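Local coordinates for protein nucleoside-diphosphate-sugar pyrophosphorylase (Vibrio cholerae, PDB 4EVW) that probably catalyses the transfer of a nucleotidyl group from a nucleoside triphosphate to a sugar phosphate, giving a nucleoside-diphosphate sugar and pyrophosphate, at residues F33-N38 with D115-N120; R188-R193 with I205-N210; E135-Q138 with N143-F146. The protein carries 1 engineered substitution. One frame throughout, in Å; residues are numbered along the deposited sequence. Where two conformers were deposited one is given.

Contact 1 (F33-N38 with D115-N120); sequences FEHSVN and DTFRPN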
ATOM      1  N   PHE A  33      13.642   2.358  -1.913  1.00 20.89           N
ATOM      2  CA  PHE A  33      12.594   2.677  -2.884  1.00 19.97           C
ATOM      3  C   PHE A  33      12.668   1.671  -4.027  1.00 22.66           C
ATOM      4  O   PHE A  33      11.657   1.101  -4.440  1.00 20.88           O
ATOM      5  CB  PHE A  33      12.788   4.085  -3.453  1.00 21.74           C
ATOM      6  CG  PHE A  33      11.876   4.405  -4.610  1.00 23.23           C
ATOM      7  CD1 PHE A  33      10.555   4.783  -4.394  1.00 24.01           C
ATOM      8  CD2 PHE A  33      12.345   4.331  -5.918  1.00 26.03           C
ATOM      9  CE1 PHE A  33       9.717   5.083  -5.467  1.00 25.18           C
ATOM     10  CE2 PHE A  33      11.512   4.628  -6.995  1.00 22.72           C
ATOM     11  CZ  PHE A  33      10.196   5.007  -6.768  1.00 22.36           C
ATOM     12  N   GLU A  34      13.878   1.454  -4.533  1.00 22.30           N
ATOM     13  CA  GLU A  34      14.091   0.520  -5.635  1.00 28.37           C
ATOM     14  C   GLU A  34      13.791  -0.923  -5.244  1.00 29.54           C
ATOM     15  O   GLU A  34      13.197  -1.672  -6.022  1.00 24.08           O
ATOM     16  CB  GLU A  34      15.527   0.641  -6.147  1.00 29.12           C
ATOM     17  CG  GLU A  34      15.814   1.959  -6.856  1.00 29.31           C
ATOM     18  CD  GLU A  34      17.301   2.232  -6.978  1.00 37.49           C
ATOM     19  OE1 GLU A  34      17.894   2.761  -6.012  1.00 32.81           O
ATOM     20  OE2 GLU A  34      17.879   1.902  -8.035  1.00 39.92           O
ATOM     21  N   HIS A  35      14.214  -1.321  -4.047  1.00 24.58           N
ATOM     22  CA  HIS A  35      13.948  -2.675  -3.570  1.00 26.65           C
ATOM     23  C   HIS A  35      12.444  -2.932  -3.551  1.00 23.11           C
ATOM     24  O   HIS A  35      11.980  -4.007  -3.928  1.00 23.68           O
ATOM     25  CB  HIS A  35      14.477  -2.871  -2.151  1.00 23.65           C
ATOM     26  CG  HIS A  35      15.950  -3.118  -2.077  1.00 33.70           C
ATOM     27  ND1 HIS A  35      16.542  -4.246  -2.602  1.00 37.33           N
ATOM     28  CD2 HIS A  35      16.945  -2.400  -1.508  1.00 32.29           C
ATOM     29  CE1 HIS A  35      17.840  -4.214  -2.357  1.00 34.69           C
ATOM     30  NE2 HIS A  35      18.110  -3.104  -1.694  1.00 35.63           N
ATOM     31  N   SER A  36      11.685  -1.941  -3.099  1.00 22.00           N
ATOM     32  CA  SER A  36      10.240  -2.096  -3.025  1.00 25.24           C
ATOM     33  C   SER A  36       9.551  -2.066  -4.384  1.00 25.59           C
ATOM     34  O   SER A  36       8.745  -2.944  -4.690  1.00 21.48           O
ATOM     35  CB  SER A  36       9.630  -1.023  -2.118  1.00 22.24           C
ATOM     36  OG  SER A  36       8.213  -1.102  -2.144  1.00 29.46           O
ATOM     37  N   VAL A  37       9.865  -1.069  -5.204  1.00 21.03           N
ATOM     38  CA  VAL A  37       9.229  -0.962  -6.511  1.00 19.60           C
ATOM     39  C   VAL A  37       9.624  -2.107  -7.437  1.00 19.01           C
ATOM     40  O   VAL A  37       8.834  -2.519  -8.285  1.00 20.12           O
ATOM     41  CB  VAL A  37       9.547   0.399  -7.175  1.00 27.76           C
ATOM     42  CG1 VAL A  37       8.890   0.489  -8.547  1.00 25.24           C
ATOM     43  CG2 VAL A  37       9.035   1.523  -6.286  1.00 29.49           C
ATOM     44  N   ASN A  38      10.835  -2.635  -7.271  1.00 19.29           N
ATOM     45  CA  ASN A  38      11.270  -3.746  -8.110  1.00 23.71           C
ATOM     46  C   ASN A  38      10.417  -4.991  -7.909  1.00 22.27           C
ATOM     47  O   ASN A  38      10.476  -5.928  -8.709  1.00 23.06           O
ATOM     48  CB  ASN A  38      12.744  -4.073  -7.874  1.00 23.91           C
ATOM     49  CG  ASN A  38      13.641  -3.363  -8.860  1.00 35.53           C
ATOM     50  OD1 ASN A  38      13.236  -3.105  -9.992  1.00 36.64           O
ATOM     51  ND2 ASN A  38      14.864  -3.051  -8.445  1.00 39.61           N
ATOM     52  N   ASP A 115       7.672   0.305   2.343  1.00 27.12           N
ATOM     53  CA  ASP A 115       8.322  -0.389   3.466  1.00 29.91           C
ATOM     54  C   ASP A 115       8.335  -1.901   3.271  1.00 31.26           C
ATOM     55  O   ASP A 115       8.852  -2.633   4.111  1.00 37.27           O
ATOM     56  CB  ASP A 115       7.580  -0.149   4.786  1.00 39.80           C
ATOM     57  CG  ASP A 115       7.408   1.310   5.112  1.00 53.68           C
ATOM     58  OD1 ASP A 115       8.380   2.076   4.959  1.00 53.31           O
ATOM     59  OD2 ASP A 115       6.296   1.684   5.543  1.00 64.34           O
ATOM     60  N   THR A 116       7.760  -2.360   2.169  1.00 25.69           N
ATOM     61  CA  THR A 116       7.646  -3.787   1.929  1.00 25.98           C
ATOM     62  C   THR A 116       8.243  -4.236   0.606  1.00 23.83           C
ATOM     63  O   THR A 116       8.160  -3.513  -0.387  1.00 25.18           O
ATOM     64  CB  THR A 116       6.153  -4.183   1.938  1.00 31.48           C
ATOM     65  OG1 THR A 116       5.527  -3.632   3.103  1.00 37.99           O
ATOM     66  CG2 THR A 116       5.987  -5.691   1.946  1.00 29.27           C
ATOM     67  N   PHE A 117       8.859  -5.418   0.600  1.00 20.08           N
ATOM     68  CA  PHE A 117       9.397  -5.971  -0.640  1.00 23.68           C
ATOM     69  C   PHE A 117       8.691  -7.291  -0.894  1.00 26.83           C
ATOM     70  O   PHE A 117       8.573  -8.143  -0.003  1.00 25.03           O
ATOM     71  CB  PHE A 117      10.901  -6.255  -0.582  1.00 24.11           C
ATOM     72  CG  PHE A 117      11.704  -5.165   0.044  1.00 25.60           C
ATOM     73  CD1 PHE A 117      11.316  -3.832  -0.070  1.00 23.48           C
ATOM     74  CD2 PHE A 117      12.850  -5.475   0.762  1.00 30.14           C
ATOM     75  CE1 PHE A 117      12.059  -2.822   0.531  1.00 27.19           C
ATOM     76  CE2 PHE A 117      13.605  -4.479   1.366  1.00 28.53           C
ATOM     77  CZ  PHE A 117      13.208  -3.147   1.253  1.00 25.37           C
ATOM     78  N   ARG A 118       8.227  -7.450  -2.125  1.00 22.31           N
ATOM     79  CA  ARG A 118       7.527  -8.661  -2.547  1.00 22.50           C
ATOM     80  C   ARG A 118       8.213  -9.106  -3.826  1.00 22.14           C
ATOM     81  O   ARG A 118       7.712  -8.862  -4.928  1.00 22.04           O
ATOM     82  CB  ARG A 118       6.058  -8.335  -2.809  1.00 22.53           C
ATOM     83  CG  ARG A 118       5.239  -8.213  -1.535  1.00 26.10           C
ATOM     84  CD  ARG A 118       4.839  -9.593  -1.018  1.00 23.80           C
ATOM     85  NE  ARG A 118       3.869 -10.221  -1.914  1.00 25.29           N
ATOM     86  CZ  ARG A 118       4.161 -11.180  -2.789  1.00 26.85           C
ATOM     87  NH1 ARG A 118       5.404 -11.645  -2.891  1.00 25.55           N
ATOM     88  NH2 ARG A 118       3.213 -11.659  -3.585  1.00 26.53           N
ATOM     89  N   PRO A 119       9.367  -9.774  -3.701  1.00 24.59           N
ATOM     90  CA  PRO A 119      10.086 -10.219  -4.899  1.00 26.75           C
ATOM     91  C   PRO A 119       9.251 -11.025  -5.897  1.00 26.41           C
ATOM     92  O   PRO A 119       8.462 -11.889  -5.513  1.00 26.07           O
ATOM     93  CB  PRO A 119      11.227 -11.066  -4.336  1.00 28.60           C
ATOM     94  CG  PRO A 119      11.380 -10.607  -2.925  1.00 35.34           C
ATOM     95  CD  PRO A 119       9.972 -10.336  -2.479  1.00 28.29           C
ATOM     96  N   ASN A 120       9.445 -10.735  -7.181  1.00 25.96           N
ATOM     97  CA  ASN A 120       8.767 -11.457  -8.254  1.00 25.91           C
ATOM     98  C   ASN A 120       7.246 -11.478  -8.142  1.00 29.06           C
ATOM     99  O   ASN A 120       6.607 -12.496  -8.409  1.00 24.34           O
ATOM    100  CB  ASN A 120       9.296 -12.899  -8.306  1.00 26.93           C
ATOM    101  CG  ASN A 120      10.819 -12.964  -8.298  1.00 40.15           C
ATOM    102  OD1 ASN A 120      11.485 -12.214  -9.007  1.00 39.48           O
ATOM    103  ND2 ASN A 120      11.372 -13.872  -7.496  1.00 44.60           N
TER
HETATM  104  O   HOH W   1      10.987  -8.545  -8.349  1.00 30.40           O

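Contact 2 (R188-R193 with I205-N210); sequences REYVAR and IAPLYN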
ATOM      1  N   ARG A 188     -15.019   7.687   1.057  1.00 21.26           N
ATOM      2  CA  ARG A 188     -16.014   8.717   1.363  0.50 20.56           C
ATOM      3  C   ARG A 188     -16.896   8.254   2.481  1.00 22.05           C
ATOM      4  O   ARG A 188     -17.137   8.972   3.379  1.00 20.63           O
ATOM      5  CB  ARG A 188     -16.885   9.011   0.154  0.50 20.44           C
ATOM      6  CG  ARG A 188     -16.193   9.860  -0.858  0.50 18.78           C
ATOM      7  CD  ARG A 188     -17.210  10.409  -1.820  0.50 22.87           C
ATOM      8  NE  ARG A 188     -17.587   9.415  -2.816  0.50 27.68           N
ATOM      9  CZ  ARG A 188     -16.911   9.204  -3.939  0.50 25.63           C
ATOM     10  NH1 ARG A 188     -15.827   9.922  -4.208  0.50 27.31           N
ATOM     11  NH2 ARG A 188     -17.319   8.276  -4.791  0.50 25.88           N
ATOM     12  N   GLU A 189     -17.364   7.038   2.437  1.00 20.25           N
ATOM     13  CA  GLU A 189     -18.212   6.500   3.487  1.00 24.20           C
ATOM     14  C   GLU A 189     -17.448   6.442   4.803  1.00 21.58           C
ATOM     15  O   GLU A 189     -17.960   6.838   5.851  1.00 22.14           O
ATOM     16  CB  GLU A 189     -18.691   5.106   3.098  1.00 28.32           C
ATOM     17  CG  GLU A 189     -19.689   5.103   1.956  1.00 35.20           C
ATOM     18  CD  GLU A 189     -21.055   5.618   2.378  1.00 53.64           C
ATOM     19  OE1 GLU A 189     -21.304   5.731   3.598  1.00 52.72           O
ATOM     20  OE2 GLU A 189     -21.888   5.896   1.488  1.00 64.09           O
ATOM     21  N   TYR A 190     -16.214   5.959   4.745  1.00 23.04           N
ATOM     22  CA  TYR A 190     -15.394   5.840   5.938  1.00 23.34           C
ATOM     23  C   TYR A 190     -15.168   7.164   6.663  1.00 22.35           C
ATOM     24  O   TYR A 190     -15.296   7.224   7.884  1.00 20.08           O
ATOM     25  CB  TYR A 190     -14.048   5.208   5.590  1.00 19.65           C
ATOM     26  CG  TYR A 190     -13.253   4.774   6.795  1.00 20.14           C
ATOM     27  CD1 TYR A 190     -12.151   5.507   7.227  1.00 24.58           C
ATOM     28  CD2 TYR A 190     -13.605   3.627   7.504  1.00 25.17           C
ATOM     29  CE1 TYR A 190     -11.411   5.105   8.344  1.00 28.66           C
ATOM     30  CE2 TYR A 190     -12.877   3.219   8.623  1.00 28.62           C
ATOM     31  CZ  TYR A 190     -11.782   3.961   9.035  1.00 30.37           C
ATOM     32  OH  TYR A 190     -11.061   3.561  10.139  1.00 29.25           O
ATOM     33  N   VAL A 191     -14.843   8.231   5.937  1.00 21.24           N
ATOM     34  CA  VAL A 191     -14.608   9.494   6.629  1.00 23.60           C
ATOM     35  C   VAL A 191     -15.905  10.182   7.051  1.00 23.33           C
ATOM     36  O   VAL A 191     -15.873  11.156   7.800  1.00 22.71           O
ATOM     37  CB  VAL A 191     -13.720  10.469   5.795  1.00 26.83           C
ATOM     38  CG1 VAL A 191     -12.386   9.793   5.465  1.00 26.16           C
ATOM     39  CG2 VAL A 191     -14.435  10.917   4.532  1.00 29.02           C
ATOM     40  N   ALA A 192     -17.042   9.662   6.593  1.00 25.24           N
ATOM     41  CA  ALA A 192     -18.342  10.230   6.955  1.00 27.94           C
ATOM     42  C   ALA A 192     -19.035   9.463   8.087  1.00 26.68           C
ATOM     43  O   ALA A 192     -20.159   9.793   8.456  1.00 27.28           O
ATOM     44  CB  ALA A 192     -19.258  10.290   5.725  1.00 25.71           C
ATOM     45  N   ARG A 193     -18.378   8.443   8.632  1.00 24.52           N
ATOM     46  CA  ARG A 193     -18.952   7.661   9.737  1.00 27.09           C
ATOM     47  C   ARG A 193     -19.349   8.557  10.908  1.00 27.03           C
ATOM     48  O   ARG A 193     -18.684   9.553  11.185  1.00 25.40           O
ATOM     49  CB  ARG A 193     -17.932   6.653  10.294  1.00 23.68           C
ATOM     50  CG  ARG A 193     -17.679   5.410   9.466  1.00 25.41           C
ATOM     51  CD  ARG A 193     -16.184   5.084   9.447  1.00 38.31           C
ATOM     52  NE  ARG A 193     -15.675   4.444  10.653  1.00 46.45           N
ATOM     53  CZ  ARG A 193     -14.559   4.806  11.285  1.00 33.47           C
ATOM     54  NH1 ARG A 193     -13.824   5.821  10.844  1.00 29.77           N
ATOM     55  NH2 ARG A 193     -14.160   4.128  12.348  1.00 39.48           N
ATOM     56  N   ILE A 205      -5.844   1.930   5.141  1.00 17.83           N
ATOM     57  CA  ILE A 205      -6.516   1.299   4.010  1.00 19.89           C
ATOM     58  C   ILE A 205      -7.370   0.072   4.346  1.00 20.18           C
ATOM     59  O   ILE A 205      -8.499  -0.045   3.876  1.00 21.00           O
ATOM     60  CB  ILE A 205      -5.497   0.853   2.928  1.00 20.81           C
ATOM     61  CG1 ILE A 205      -4.635   2.040   2.480  1.00 31.28           C
ATOM     62  CG2 ILE A 205      -6.251   0.229   1.735  1.00 17.59           C
ATOM     63  CD1 ILE A 205      -5.235   2.877   1.382  1.00 31.21           C
ATOM     64  N   ALA A 206      -6.831  -0.848   5.143  1.00 19.62           N
ATOM     65  CA  ALA A 206      -7.551  -2.077   5.471  1.00 21.42           C
ATOM     66  C   ALA A 206      -9.008  -1.891   5.907  1.00 20.96           C
ATOM     67  O   ALA A 206      -9.894  -2.603   5.437  1.00 20.98           O
ATOM     68  CB  ALA A 206      -6.771  -2.883   6.522  1.00 20.09           C
ATOM     69  N   PRO A 207      -9.278  -0.935   6.808  1.00 21.95           N
ATOM     70  CA  PRO A 207     -10.659  -0.710   7.259  1.00 21.87           C
ATOM     71  C   PRO A 207     -11.638  -0.381   6.126  1.00 19.76           C
ATOM     72  O   PRO A 207     -12.838  -0.633   6.241  1.00 19.98           O
ATOM     73  CB  PRO A 207     -10.519   0.462   8.231  1.00 26.52           C
ATOM     74  CG  PRO A 207      -9.166   0.257   8.809  1.00 26.70           C
ATOM     75  CD  PRO A 207      -8.329  -0.137   7.606  1.00 22.45           C
ATOM     76  N   LEU A 208     -11.126   0.185   5.035  1.00 18.02           N
ATOM     77  CA  LEU A 208     -11.984   0.553   3.916  1.00 22.46           C
ATOM     78  C   LEU A 208     -12.735  -0.631   3.336  1.00 23.12           C
ATOM     79  O   LEU A 208     -13.841  -0.476   2.827  1.00 20.05           O
ATOM     80  CB  LEU A 208     -11.174   1.244   2.802  1.00 19.45           C
ATOM     81  CG  LEU A 208     -10.507   2.559   3.203  1.00 27.23           C
ATOM     82  CD1 LEU A 208      -9.934   3.265   1.969  1.00 26.77           C
ATOM     83  CD2 LEU A 208     -11.529   3.445   3.890  1.00 24.56           C
ATOM     84  N   TYR A 209     -12.150  -1.819   3.414  1.00 20.49           N
ATOM     85  CA  TYR A 209     -12.819  -2.988   2.866  1.00 18.73           C
ATOM     86  C   TYR A 209     -14.141  -3.300   3.571  1.00 20.91           C
ATOM     87  O   TYR A 209     -15.041  -3.880   2.972  1.00 22.05           O
ATOM     88  CB  TYR A 209     -11.881  -4.195   2.907  1.00 17.56           C
ATOM     89  CG  TYR A 209     -10.819  -4.147   1.832  1.00 18.46           C
ATOM     90  CD1 TYR A 209     -11.106  -4.534   0.520  1.00 19.04           C
ATOM     91  CD2 TYR A 209      -9.527  -3.717   2.127  1.00 18.34           C
ATOM     92  CE1 TYR A 209     -10.129  -4.500  -0.467  1.00 16.18           C
ATOM     93  CE2 TYR A 209      -8.540  -3.677   1.146  1.00 19.85           C
ATOM     94  CZ  TYR A 209      -8.846  -4.072  -0.143  1.00 20.12           C
ATOM     95  OH  TYR A 209      -7.854  -4.065  -1.095  1.00 18.96           O
ATOM     96  N   ASN A 210     -14.274  -2.900   4.831  1.00 21.47           N
ATOM     97  CA  ASN A 210     -15.526  -3.161   5.541  1.00 22.19           C
ATOM     98  C   ASN A 210     -16.685  -2.427   4.882  1.00 26.03           C
ATOM     99  O   ASN A 210     -17.807  -2.928   4.866  1.00 26.59           O
ATOM    100  CB  ASN A 210     -15.409  -2.770   7.016  1.00 24.66           C
ATOM    101  CG  ASN A 210     -14.480  -3.688   7.776  1.00 26.58           C
ATOM    102  OD1 ASN A 210     -14.559  -4.906   7.639  1.00 25.04           O
ATOM    103  ND2 ASN A 210     -13.595  -3.114   8.579  1.00 23.63           N
TER

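Contact 3 (E135-Q138 with N143-F146); sequences EVFQ and NWSF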
ATOM      1  N   GLU A 135      -3.744  -9.056   0.162  1.00 22.57           N
ATOM      2  CA  GLU A 135      -2.705 -10.070   0.184  1.00 20.36           C
ATOM      3  C   GLU A 135      -2.388 -10.273   1.658  1.00 18.60           C
ATOM      4  O   GLU A 135      -2.219  -9.301   2.401  1.00 21.22           O
ATOM      5  CB  GLU A 135      -1.477  -9.570  -0.555  1.00 22.39           C
ATOM      6  CG  GLU A 135      -0.370 -10.586  -0.684  1.00 26.94           C
ATOM      7  CD  GLU A 135       0.812 -10.008  -1.417  1.00 25.58           C
ATOM      8  OE1 GLU A 135       1.511  -9.157  -0.829  1.00 27.82           O
ATOM      9  OE2 GLU A 135       1.027 -10.388  -2.589  1.00 28.47           O
ATOM     10  N   VAL A 136      -2.318 -11.524   2.092  1.00 19.26           N
ATOM     11  CA  VAL A 136      -2.054 -11.805   3.497  1.00 20.63           C
ATOM     12  C   VAL A 136      -1.008 -12.893   3.713  1.00 17.93           C
ATOM     13  O   VAL A 136      -0.681 -13.649   2.798  1.00 21.74           O
ATOM     14  CB  VAL A 136      -3.358 -12.241   4.228  1.00 19.87           C
ATOM     15  CG1 VAL A 136      -4.379 -11.107   4.210  1.00 22.88           C
ATOM     16  CG2 VAL A 136      -3.948 -13.493   3.563  1.00 17.18           C
ATOM     17  N   PHE A 137      -0.467 -12.947   4.927  1.00 19.82           N
ATOM     18  CA  PHE A 137       0.491 -13.979   5.294  1.00 23.58           C
ATOM     19  C   PHE A 137       0.137 -14.425   6.708  1.00 25.18           C
ATOM     20  O   PHE A 137      -0.601 -13.742   7.424  1.00 22.90           O
ATOM     21  CB  PHE A 137       1.946 -13.474   5.234  1.00 24.06           C
ATOM     22  CG  PHE A 137       2.313 -12.522   6.333  1.00 23.49           C
ATOM     23  CD1 PHE A 137       1.878 -11.202   6.305  1.00 27.01           C
ATOM     24  CD2 PHE A 137       3.100 -12.946   7.397  1.00 31.13           C
ATOM     25  CE1 PHE A 137       2.221 -10.319   7.318  1.00 27.12           C
ATOM     26  CE2 PHE A 137       3.450 -12.069   8.418  1.00 31.90           C
ATOM     27  CZ  PHE A 137       3.009 -10.754   8.378  1.00 25.71           C
ATOM     28  N   GLN A 138       0.648 -15.585   7.097  1.00 23.45           N
ATOM     29  CA  GLN A 138       0.378 -16.135   8.420  1.00 29.14           C
ATOM     30  C   GLN A 138       1.339 -15.421   9.367  1.00 34.40           C
ATOM     31  O   GLN A 138       2.496 -15.812   9.493  1.00 32.56           O
ATOM     32  CB  GLN A 138       0.656 -17.639   8.404  1.00 29.59           C
ATOM     33  CG  GLN A 138      -0.138 -18.435   9.420  1.00 39.06           C
ATOM     34  CD  GLN A 138      -1.564 -18.699   8.973  1.00 40.74           C
ATOM     35  OE1 GLN A 138      -1.806 -19.478   8.049  1.00 32.89           O
ATOM     36  NE2 GLN A 138      -2.519 -18.045   9.625  1.00 35.99           N
ATOM     37  N   ASN A 143       0.286  -6.487  15.966  1.00 68.24           N
ATOM     38  CA  ASN A 143       0.488  -5.218  15.289  1.00 64.02           C
ATOM     39  C   ASN A 143       0.428  -5.283  13.766  1.00 62.01           C
ATOM     40  O   ASN A 143       1.378  -4.917  13.073  1.00 62.76           O
ATOM     41  CB  ASN A 143       1.811  -4.602  15.734  1.00 64.25           C
ATOM     42  CG  ASN A 143       1.959  -3.174  15.272  1.00 68.90           C
ATOM     43  OD1 ASN A 143       0.975  -2.518  14.927  1.00 70.83           O
ATOM     44  ND2 ASN A 143       3.188  -2.675  15.274  1.00 72.75           N
ATOM     45  N   TRP A 144      -0.707  -5.740  13.257  1.00 54.03           N
ATOM     46  CA  TRP A 144      -0.922  -5.843  11.822  1.00 46.28           C
ATOM     47  C   TRP A 144      -2.373  -5.503  11.547  1.00 41.19           C
ATOM     48  O   TRP A 144      -3.160  -5.316  12.471  1.00 47.52           O
ATOM     49  CB  TRP A 144      -0.702  -7.278  11.330  1.00 47.61           C
ATOM     50  CG  TRP A 144       0.583  -7.918  11.722  1.00 49.51           C
ATOM     51  CD1 TRP A 144       0.810  -8.716  12.809  1.00 54.60           C
ATOM     52  CD2 TRP A 144       1.821  -7.836  11.017  1.00 47.19           C
ATOM     53  NE1 TRP A 144       2.116  -9.140  12.817  1.00 54.72           N
ATOM     54  CE2 TRP A 144       2.761  -8.614  11.729  1.00 48.19           C
ATOM     55  CE3 TRP A 144       2.231  -7.180   9.847  1.00 41.11           C
ATOM     56  CZ2 TRP A 144       4.088  -8.753  11.310  1.00 45.32           C
ATOM     57  CZ3 TRP A 144       3.548  -7.319   9.430  1.00 39.15           C
ATOM     58  CH2 TRP A 144       4.462  -8.100  10.160  1.00 43.94           C
ATOM     59  N   SER A 145      -2.719  -5.405  10.271  1.00 34.37           N
ATOM     60  CA  SER A 145      -4.106  -5.207   9.897  1.00 35.60           C
ATOM     61  C   SER A 145      -4.479  -6.644   9.561  1.00 32.08           C
ATOM     62  O   SER A 145      -3.693  -7.366   8.948  1.00 35.30           O
ATOM     63  CB  SER A 145      -4.262  -4.292   8.675  1.00 43.01           C
ATOM     64  OG  SER A 145      -3.063  -4.187   7.934  1.00 53.63           O
ATOM     65  N   PHE A 146      -5.658  -7.061   9.995  1.00 27.17           N
ATOM     66  CA  PHE A 146      -6.109  -8.432   9.800  1.00 26.99           C
ATOM     67  C   PHE A 146      -7.299  -8.571   8.870  1.00 31.21           C
ATOM     68  O   PHE A 146      -8.116  -7.663   8.758  1.00 29.57           O
ATOM     69  CB  PHE A 146      -6.501  -9.033  11.150  1.00 33.68           C
ATOM     70  CG  PHE A 146      -5.385  -9.073  12.145  1.00 37.67           C
ATOM     71  CD1 PHE A 146      -5.082  -7.966  12.934  1.00 39.78           C
ATOM     72  CD2 PHE A 146      -4.623 -10.224  12.284  1.00 44.07           C
ATOM     73  CE1 PHE A 146      -4.028  -8.014  13.853  1.00 45.20           C
ATOM     74  CE2 PHE A 146      -3.572 -10.282  13.194  1.00 45.95           C
ATOM     75  CZ  PHE A 146      -3.274  -9.176  13.980  1.00 46.84           C
TER

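Contact 1 (F33-N38 with D115-N120)
H35 sets its CB over one face of the F117 ring, 3.7 Å from the ring centroid, a CH-pi contact shifted toward CE1 and CZ. The two rings are inclined at 32°, with centroids 5.4 Å apart. One residue on, the backbone is close as well: S36 N lies 3.6 Å from F117 CD1. The hydroxyl of S36 adds the polar link. Its OG, held opposite the backbone N at chi1 175°, donates to T116 O at 3.0 Å, approaching almost in line with the carbonyl bond (161°). Farther along, a water spans the gap, donating to N38 O at 2.7 Å and accepting from N120 N at 2.9 Å.

Second-shell residues fix these groups. H35 NE2 is hydrogen-bonded to A27 O, and F241 meets both the H35 ring, edge-to-face, and the F117 ring. T116 OG1 pairs with N113 OD1, while backbone bonds between F117 and I230 anchor strand 116-117 to strand 230-231. S39 OG bonds both S36 O and R118 N, a further tie between the two segments. Helix 32-37 is thereby docked against the chain that follows sheet strand 109-111, an arrangement consistent with the alpha/beta nucleotidyltransferase fold expected of a sugar-nucleotide pyrophosphorylase.

Contact 2 (R188-R193 with I205-N210)
With chi1 at -168°, Y190 swings its ring off helix 180-191 toward P207 and L208, CG lying opposite the backbone N. L208 has its CG opposite the carbonyl carbon (chi1 -62°), and the CD2 branch carries the touch. That methyl reaches Y190 CB at 3.5 Å and CG at 3.6 Å, so it sits at the root of the aromatic side chain, the two side chains crossing at about a right angle. P207 takes the far half of the same ring: its CB is 3.6 Å from Y190 CE2 and 3.7 Å from OH, approaching at a slant. Proline and leucine thus share one side of the tyrosine, spread from root to hydroxyl.

The contact joins two consecutive helices of the fold, 180-191 and 208-214, whose connection contains no regular helix or strand. I205-P207 already have helical backbone angles and lead into helix 208-214; P207 O accepts from N210 N at 3.0 Å, while A206 O accepts from Y209 N. The guanidinium of R193 is modelled over the other face of the Y190 ring, in a position that is somewhat doubtful; the same arginine makes a cation-pi contact with W198. Y190 also touches L203 in the connecting loop, and L208 packs on Y183 of the first helix and on A88 of helix 87-100. A magnesium ion is bound about 7 Å from the Y190 side chain.

Contact 3 (E135-Q138 with N143-F146)
A T-shaped aromatic pair, F137 against W144, ties strand 132-138 of the main sheet to the loop that leads from it into strand 146-149. F137 supplies the edge and W144 the face. The planes stand at 82°, almost perpendicular, and the centroids of the phenyl ring and the six-membered indole ring are 4.9 Å apart. The leading atom is F137 CZ, 3.5 Å from W144 CH2 and 3.6 Å from CZ3, so it points into the benzo part of the indole rather than the pyrrole part. CE1 follows behind it, 3.9 Å from CZ3.

Torsions on both residues set up the meeting. F137 has chi1 72°, which places CG between the backbone N and the carbonyl carbon and brings the ring to W144. W144 has chi1 -52°, with CG opposite its carbonyl carbon, and presents the indole broadside. The indole is held by its other end too: NE1 is hydrogen-bonded to G140 O, within the same short connection, which limits rotation of the ring. Around the pair, F231 meets both aromatic rings obliquely, and C170 of strand 169-172 touches both side chains. R226 packs on F137. Backbone bonds between F137 and C170 keep the phenylalanine in the sheet, while F146 turns a ring face to W144 CB, 4.1 Å from the ring plane.

F137 is buried and W144 partly exposed, so the phenyl ring forms the inner member of the pair. The slightly positive C-H rim of F137 faces the electron-rich indole, an attraction that involves no ionisable group and should therefore depend little on pH, while the indole N-H remains engaged with G140.

In the fold
Contacts 1 and 2 are buried and lie on opposite sides of the chain's centre, about 27 Å apart between centres; contact 3 is only partly buried and touches both. R118 NH2 and E135 OE2 form a salt bridge of 2.7 Å between contacts 1 and 3, whereas A206 CB packs on S145 CB at 3.6 Å between contacts 2 and 3. Strand 230-231 is a common element: it pairs with strand 116-117, and its F231 meets the aromatic pair of contact 3. Chemistry differs with place: helix against strand uses a hydroxyl and a CH-pi contact, with a water bridging just beyond them, helix against helix is apolar, and strand against loop relies on perpendicular rings.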